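Long-range contact in siderophore periplasmic binding protein (Thermobifida fusca, PDB 5DH0), which probably binds the siderophore fuscachelin with its iron outside the membrane and delivers it for uptake: residues L241-E255 / L273-S287. Numbering follows the deposited sequence.
Sequences LSDADVIFYETDAQE and LPAVEAGQVHPLRYS
Strands 246-250 and 281-284 pair in parallel, their axes 4.6 Å apart at closest and 35° between their directions, with I247 N to Q280 O (2.9 Å), H282 N to I247 O, Y249 N to H282 O and L284 N to Y249 O as the four stronger main-chain bonds. The first is nearly straight; at L284 the pairing weakens, T251 N reaching L284 O in a weak bond. On one face the Y249 ring overlies P283: CA of P283 sits 3.8 Å from the Y249 ring centroid, over the ring face, a CH-pi contact. CG of Y249 lies between its backbone N and carbonyl carbon (chi1 57°), which brings the ring across to P283 and sets V281 CG1 at its edge, 3.6 Å from Y249 CD1. Were Y249 cut back to an alanine, P283 would probably lose its ring partner and a gap open beside V281 CG1. Further along this face, I247 CD1 meets L273 CD1 at 3.7 Å, the two side chains crossing at about a right angle, while I247 CG1 packs on A275 CB. On the other face F248 presents its ring edge to P283 O and touches L284 CB through CD1; helix 292-307 covers F248 and L284 there. From beyond the end of 281-284, S287 OG donates to E250 OE2 (2.6 Å), arriving 46° out of the carboxylate plane, and one water joins T251 O, L284 O and S287 N. At the opposite end another water links L241 O and A244 O to A275 N. Strand 187-193 pairs with the far side of 246-250, so 281-284 extends the mixed sheet of one lobe of this bilobal binding protein. The evidence implies apolar packing on the Y249 and I247 face, a mixed face around F248, H282 and E250, and main-chain bonds less straight towards L284, where waters and a serine-carboxylate bond take over.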
loop_
_atom_site.group_PDB
_atom_site.type_symbol
_atom_site.label_atom_id
_atom_site.label_comp_id
_atom_site.label_asym_id
_atom_site.label_seq_id
_atom_site.Cartn_x
_atom_site.Cartn_y
_atom_site.Cartn_z
ATOM N N LEU A 241 -7.821 -4.580 5.269
ATOM C CA LEU A 241 -7.269 -5.506 4.293
ATOM C C LEU A 241 -7.750 -5.203 2.878
ATOM O O LEU A 241 -7.526 -5.990 1.955
ATOM C CB LEU A 241 -7.642 -6.937 4.666
ATOM C CG LEU A 241 -6.917 -7.398 5.916
ATOM C CD1 LEU A 241 -7.515 -8.687 6.442
ATOM C CD2 LEU A 241 -5.459 -7.566 5.544
ATOM N N SER A 242 -8.406 -4.063 2.710
ATOM C CA SER A 242 -9.033 -3.738 1.431
ATOM C C SER A 242 -8.018 -3.603 0.276
ATOM O O SER A 242 -8.374 -3.807 -0.883
ATOM C CB SER A 242 -9.848 -2.446 1.557
ATOM O OG SER A 242 -8.994 -1.339 1.837
ATOM N N ASP A 243 -6.765 -3.270 0.579
ATOM C CA ASP A 243 -5.759 -3.136 -0.489
ATOM C C ASP A 243 -5.120 -4.453 -0.913
ATOM O O ASP A 243 -4.347 -4.482 -1.857
ATOM C CB ASP A 243 -4.653 -2.158 -0.078
ATOM C CG ASP A 243 -3.863 -2.633 1.140
ATOM O OD1 ASP A 243 -4.462 -3.323 2.008
ATOM O OD2 ASP A 243 -2.654 -2.282 1.237
ATOM N N ALA A 244 -5.429 -5.541 -0.224
ATOM C CA ALA A 244 -4.851 -6.836 -0.575
ATOM C C ALA A 244 -5.533 -7.449 -1.809
ATOM O O ALA A 244 -6.757 -7.501 -1.899
ATOM C CB ALA A 244 -4.947 -7.786 0.609
ATOM N N ASP A 245 -4.734 -7.918 -2.754
ATOM C CA ASP A 245 -5.260 -8.617 -3.918
ATOM C C ASP A 245 -5.393 -10.103 -3.611
ATOM O O ASP A 245 -6.244 -10.794 -4.152
ATOM C CB ASP A 245 -4.334 -8.419 -5.132
ATOM C CG ASP A 245 -4.087 -6.948 -5.454
ATOM O OD1 ASP A 245 -5.044 -6.144 -5.411
ATOM O OD2 ASP A 245 -2.922 -6.589 -5.742
ATOM N N VAL A 246 -4.502 -10.581 -2.751
ATOM C CA VAL A 246 -4.395 -11.980 -2.371
ATOM C C VAL A 246 -4.238 -12.080 -0.858
ATOM O O VAL A 246 -3.408 -11.391 -0.252
ATOM C CB VAL A 246 -3.195 -12.673 -3.034
ATOM C CG1 VAL A 246 -3.038 -14.102 -2.497
ATOM C CG2 VAL A 246 -3.344 -12.664 -4.542
ATOM N N ILE A 247 -5.045 -12.940 -0.252
ATOM C CA ILE A 247 -4.989 -13.130 1.177
ATOM C C ILE A 247 -4.665 -14.579 1.488
ATOM O O ILE A 247 -5.340 -15.484 1.007
ATOM C CB ILE A 247 -6.312 -12.731 1.836
ATOM C CG1 ILE A 247 -6.532 -11.226 1.706
ATOM C CG2 ILE A 247 -6.324 -13.136 3.298
ATOM C CD1 ILE A 247 -7.818 -10.748 2.424
ATOM N N PHE A 248 -3.610 -14.783 2.271
ATOM C CA PHE A 248 -3.297 -16.085 2.854
ATOM C C PHE A 248 -3.788 -16.151 4.304
ATOM O O PHE A 248 -3.698 -15.161 5.049
ATOM C CB PHE A 248 -1.792 -16.340 2.840
ATOM C CG PHE A 248 -1.238 -16.719 1.504
ATOM C CD1 PHE A 248 -1.408 -18.006 1.005
ATOM C CD2 PHE A 248 -0.499 -15.804 0.767
ATOM C CE1 PHE A 248 -0.871 -18.362 -0.235
ATOM C CE2 PHE A 248 0.046 -16.150 -0.464
ATOM C CZ PHE A 248 -0.141 -17.427 -0.966
ATOM N N TYR A 249 -4.290 -17.310 4.712
ATOM C CA TYR A 249 -4.584 -17.543 6.126
ATOM C C TYR A 249 -3.800 -18.765 6.604
ATOM O O TYR A 249 -3.745 -19.788 5.937
ATOM C CB TYR A 249 -6.113 -17.712 6.377
ATOM C CG TYR A 249 -6.795 -18.819 5.578
ATOM C CD1 TYR A 249 -7.373 -18.566 4.333
ATOM C CD2 TYR A 249 -6.865 -20.114 6.063
ATOM C CE1 TYR A 249 -7.985 -19.579 3.602
ATOM C CE2 TYR A 249 -7.475 -21.113 5.336
ATOM C CZ TYR A 249 -8.030 -20.843 4.114
ATOM O OH TYR A 249 -8.628 -21.853 3.413
ATOM N N GLU A 250 -3.195 -18.662 7.772
ATOM C CA GLU A 250 -2.490 -19.793 8.364
ATOM C C GLU A 250 -3.390 -21.006 8.616
ATOM O O GLU A 250 -4.539 -20.871 9.045
ATOM C CB GLU A 250 -1.821 -19.340 9.665
ATOM C CG GLU A 250 -0.750 -18.265 9.409
ATOM C CD GLU A 250 0.059 -17.903 10.645
ATOM O OE1 GLU A 250 -0.396 -18.272 11.761
ATOM O OE2 GLU A 250 1.147 -17.259 10.494
ATOM N N THR A 251 -2.866 -22.194 8.323
ATOM C CA THR A 251 -3.555 -23.453 8.628
ATOM C C THR A 251 -2.561 -24.431 9.208
ATOM O O THR A 251 -1.380 -24.113 9.309
ATOM C CB THR A 251 -4.185 -24.103 7.389
ATOM O OG1 THR A 251 -3.153 -24.431 6.441
ATOM C CG2 THR A 251 -5.208 -23.178 6.740
ATOM N N ASP A 252 -3.027 -25.623 9.570
ATOM C CA ASP A 252 -2.114 -26.672 10.021
ATOM C C ASP A 252 -1.629 -27.458 8.822
ATOM O O ASP A 252 -2.035 -27.171 7.702
ATOM C CB ASP A 252 -2.779 -27.594 11.058
ATOM C CG ASP A 252 -3.897 -28.476 10.479
ATOM O OD1 ASP A 252 -4.189 -28.449 9.259
ATOM O OD2 ASP A 252 -4.514 -29.206 11.288
ATOM N N ALA A 253 -0.790 -28.462 9.052
ATOM C CA ALA A 253 -0.197 -29.223 7.947
ATOM C C ALA A 253 -1.224 -29.911 7.030
ATOM O O ALA A 253 -0.897 -30.269 5.894
ATOM C CB ALA A 253 0.771 -30.244 8.490
ATOM N N GLN A 254 -2.460 -30.075 7.509
ATOM C CA GLN A 254 -3.528 -30.682 6.703
ATOM C C GLN A 254 -4.414 -29.651 6.011
ATOM O O GLN A 254 -5.535 -29.968 5.621
ATOM C CB GLN A 254 -4.414 -31.595 7.565
ATOM C CG GLN A 254 -3.795 -32.946 7.905
ATOM C CD GLN A 254 -2.676 -32.854 8.934
ATOM O OE1 GLN A 254 -1.545 -33.278 8.675
ATOM N NE2 GLN A 254 -2.991 -32.312 10.115
ATOM N N GLU A 255 -3.909 -28.427 5.866
ATOM C CA GLU A 255 -4.676 -27.284 5.353
ATOM C C GLU A 255 -5.946 -26.986 6.145
ATOM O O GLU A 255 -6.890 -26.420 5.606
ATOM C CB GLU A 255 -5.054 -27.480 3.883
ATOM C CG GLU A 255 -3.916 -27.229 2.904
ATOM C CD GLU A 255 -4.377 -27.182 1.451
ATOM O OE1 GLU A 255 -5.586 -27.410 1.202
ATOM O OE2 GLU A 255 -3.528 -26.937 0.561
ATOM N N LEU A 273 -14.359 -7.901 1.249
ATOM C CA LEU A 273 -12.978 -7.692 0.797
ATOM C C LEU A 273 -12.816 -8.004 -0.682
ATOM O O LEU A 273 -13.247 -9.070 -1.140
ATOM C CB LEU A 273 -12.002 -8.556 1.594
ATOM C CG LEU A 273 -11.843 -8.172 3.056
ATOM C CD1 LEU A 273 -10.876 -9.132 3.751
ATOM C CD2 LEU A 273 -11.404 -6.716 3.163
ATOM N N PRO A 274 -12.181 -7.080 -1.426
ATOM C CA PRO A 274 -11.826 -7.296 -2.832
ATOM C C PRO A 274 -11.195 -8.670 -3.064
ATOM O O PRO A 274 -11.547 -9.350 -4.026
ATOM C CB PRO A 274 -10.813 -6.182 -3.118
ATOM C CG PRO A 274 -11.168 -5.094 -2.181
ATOM C CD PRO A 274 -11.768 -5.746 -0.947
ATOM N N ALA A 275 -10.285 -9.086 -2.188
ATOM C CA ALA A 275 -9.604 -10.359 -2.396
ATOM C C ALA A 275 -10.568 -11.526 -2.212
ATOM O O ALA A 275 -10.442 -12.563 -2.869
ATOM C CB ALA A 275 -8.426 -10.496 -1.467
ATOM N N VAL A 276 -11.535 -11.357 -1.322
ATOM C CA VAL A 276 -12.526 -12.399 -1.097
ATOM C C VAL A 276 -13.435 -12.504 -2.313
ATOM O O VAL A 276 -13.615 -13.583 -2.868
ATOM C CB VAL A 276 -13.341 -12.121 0.172
ATOM C CG1 VAL A 276 -14.465 -13.138 0.318
ATOM C CG2 VAL A 276 -12.415 -12.138 1.367
ATOM N N GLU A 277 -13.968 -11.365 -2.745
ATOM C CA GLU A 277 -14.772 -11.298 -3.960
ATOM C C GLU A 277 -14.051 -11.805 -5.196
ATOM O O GLU A 277 -14.683 -12.317 -6.115
ATOM C CB GLU A 277 -15.225 -9.870 -4.206
ATOM C CG GLU A 277 -16.264 -9.405 -3.212
ATOM C CD GLU A 277 -16.509 -7.924 -3.324
ATOM O OE1 GLU A 277 -15.728 -7.273 -4.048
ATOM O OE2 GLU A 277 -17.465 -7.413 -2.698
ATOM N N ALA A 278 -12.732 -11.665 -5.223
ATOM C CA ALA A 278 -11.952 -12.121 -6.366
ATOM C C ALA A 278 -11.610 -13.608 -6.309
ATOM O O ALA A 278 -10.964 -14.124 -7.227
ATOM C CB ALA A 278 -10.660 -11.300 -6.484
ATOM N N GLY A 279 -12.005 -14.299 -5.239
ATOM C CA GLY A 279 -11.597 -15.690 -5.056
ATOM C C GLY A 279 -10.090 -15.902 -4.870
ATOM O O GLY A 279 -9.520 -16.899 -5.329
ATOM N N GLN A 280 -9.436 -14.966 -4.187
ATOM C CA GLN A 280 -7.991 -15.058 -3.965
ATOM C C GLN A 280 -7.659 -15.145 -2.474
ATOM O O GLN A 280 -6.817 -14.402 -1.972
ATOM C CB GLN A 280 -7.267 -13.861 -4.597
ATOM C CG GLN A 280 -7.384 -13.780 -6.115
ATOM C CD GLN A 280 -6.673 -14.902 -6.840
ATOM O OE1 GLN A 280 -5.754 -15.539 -6.309
ATOM N NE2 GLN A 280 -7.075 -15.131 -8.083
ATOM N N VAL A 281 -8.355 -16.039 -1.773
ATOM C CA VAL A 281 -8.064 -16.336 -0.380
ATOM C C VAL A 281 -7.610 -17.786 -0.315
ATOM O O VAL A 281 -8.299 -18.674 -0.782
ATOM C CB VAL A 281 -9.282 -16.081 0.524
ATOM C CG1 VAL A 281 -8.979 -16.438 1.981
ATOM C CG2 VAL A 281 -9.687 -14.633 0.431
ATOM N N HIS A 282 -6.426 -18.026 0.229
ATOM C CA HIS A 282 -5.797 -19.331 0.105
ATOM C C HIS A 282 -5.226 -19.745 1.436
ATOM O O HIS A 282 -4.757 -18.910 2.202
ATOM C CB HIS A 282 -4.677 -19.305 -0.950
ATOM C CG HIS A 282 -5.136 -18.874 -2.309
ATOM N ND1 HIS A 282 -5.565 -19.766 -3.268
ATOM C CD2 HIS A 282 -5.248 -17.642 -2.862
ATOM C CE1 HIS A 282 -5.923 -19.103 -4.352
ATOM N NE2 HIS A 282 -5.744 -17.812 -4.132
ATOM N N PRO A 283 -5.255 -21.040 1.722
ATOM C CA PRO A 283 -4.575 -21.514 2.931
ATOM C C PRO A 283 -3.058 -21.455 2.763
ATOM O O PRO A 283 -2.572 -21.413 1.627
ATOM C CB PRO A 283 -5.068 -22.958 3.066
ATOM C CG PRO A 283 -5.418 -23.353 1.671
ATOM C CD PRO A 283 -5.948 -22.118 1.003
ATOM N N LEU A 284 -2.328 -21.441 3.879
ATOM C CA LEU A 284 -0.868 -21.468 3.863
ATOM C C LEU A 284 -0.323 -22.324 5.001
ATOM O O LEU A 284 -0.373 -21.930 6.150
ATOM C CB LEU A 284 -0.291 -20.057 3.966
ATOM C CG LEU A 284 1.236 -20.028 3.888
ATOM C CD1 LEU A 284 1.725 -20.448 2.504
ATOM C CD2 LEU A 284 1.787 -18.659 4.269
ATOM N N ARG A 285 0.198 -23.492 4.664
ATOM C CA ARG A 285 0.820 -24.389 5.619
ATOM C C ARG A 285 2.270 -23.997 5.944
ATOM O O ARG A 285 2.948 -23.354 5.135
ATOM C CB ARG A 285 0.802 -25.810 5.062
ATOM C CG ARG A 285 -0.569 -26.396 4.869
ATOM C CD ARG A 285 -0.588 -27.178 3.582
ATOM N NE ARG A 285 0.485 -28.156 3.571
ATOM C CZ ARG A 285 1.288 -28.361 2.535
ATOM N NH1 ARG A 285 1.128 -27.658 1.418
ATOM N NH2 ARG A 285 2.242 -29.281 2.617
ATOM N N TYR A 286 2.736 -24.417 7.121
ATOM C CA TYR A 286 4.102 -24.194 7.594
ATOM C C TYR A 286 4.499 -22.729 7.529
ATOM O O TYR A 286 5.660 -22.405 7.299
ATOM C CB TYR A 286 5.089 -25.055 6.806
ATOM C CG TYR A 286 4.897 -26.524 7.094
ATOM C CD1 TYR A 286 5.176 -27.043 8.358
ATOM C CD2 TYR A 286 4.406 -27.389 6.121
ATOM C CE1 TYR A 286 4.988 -28.379 8.642
ATOM C CE2 TYR A 286 4.212 -28.738 6.399
ATOM C CZ TYR A 286 4.504 -29.229 7.661
ATOM O OH TYR A 286 4.325 -30.568 7.944
ATOM N N SER A 287 3.513 -21.863 7.732
ATOM C CA SER A 287 3.696 -20.428 7.865
ATOM C C SER A 287 4.843 -20.075 8.799
ATOM O O SER A 287 5.548 -19.103 8.573
ATOM C CB SER A 287 2.396 -19.787 8.380
ATOM O OG SER A 287 2.573 -18.416 8.693
HETATM O O HOH W 1 -8.970 -7.514 -0.337
HETATM O O HOH W 2 0.667 -22.288 8.797
HETATM O O HOH W 3 1.098 -25.667 9.524
#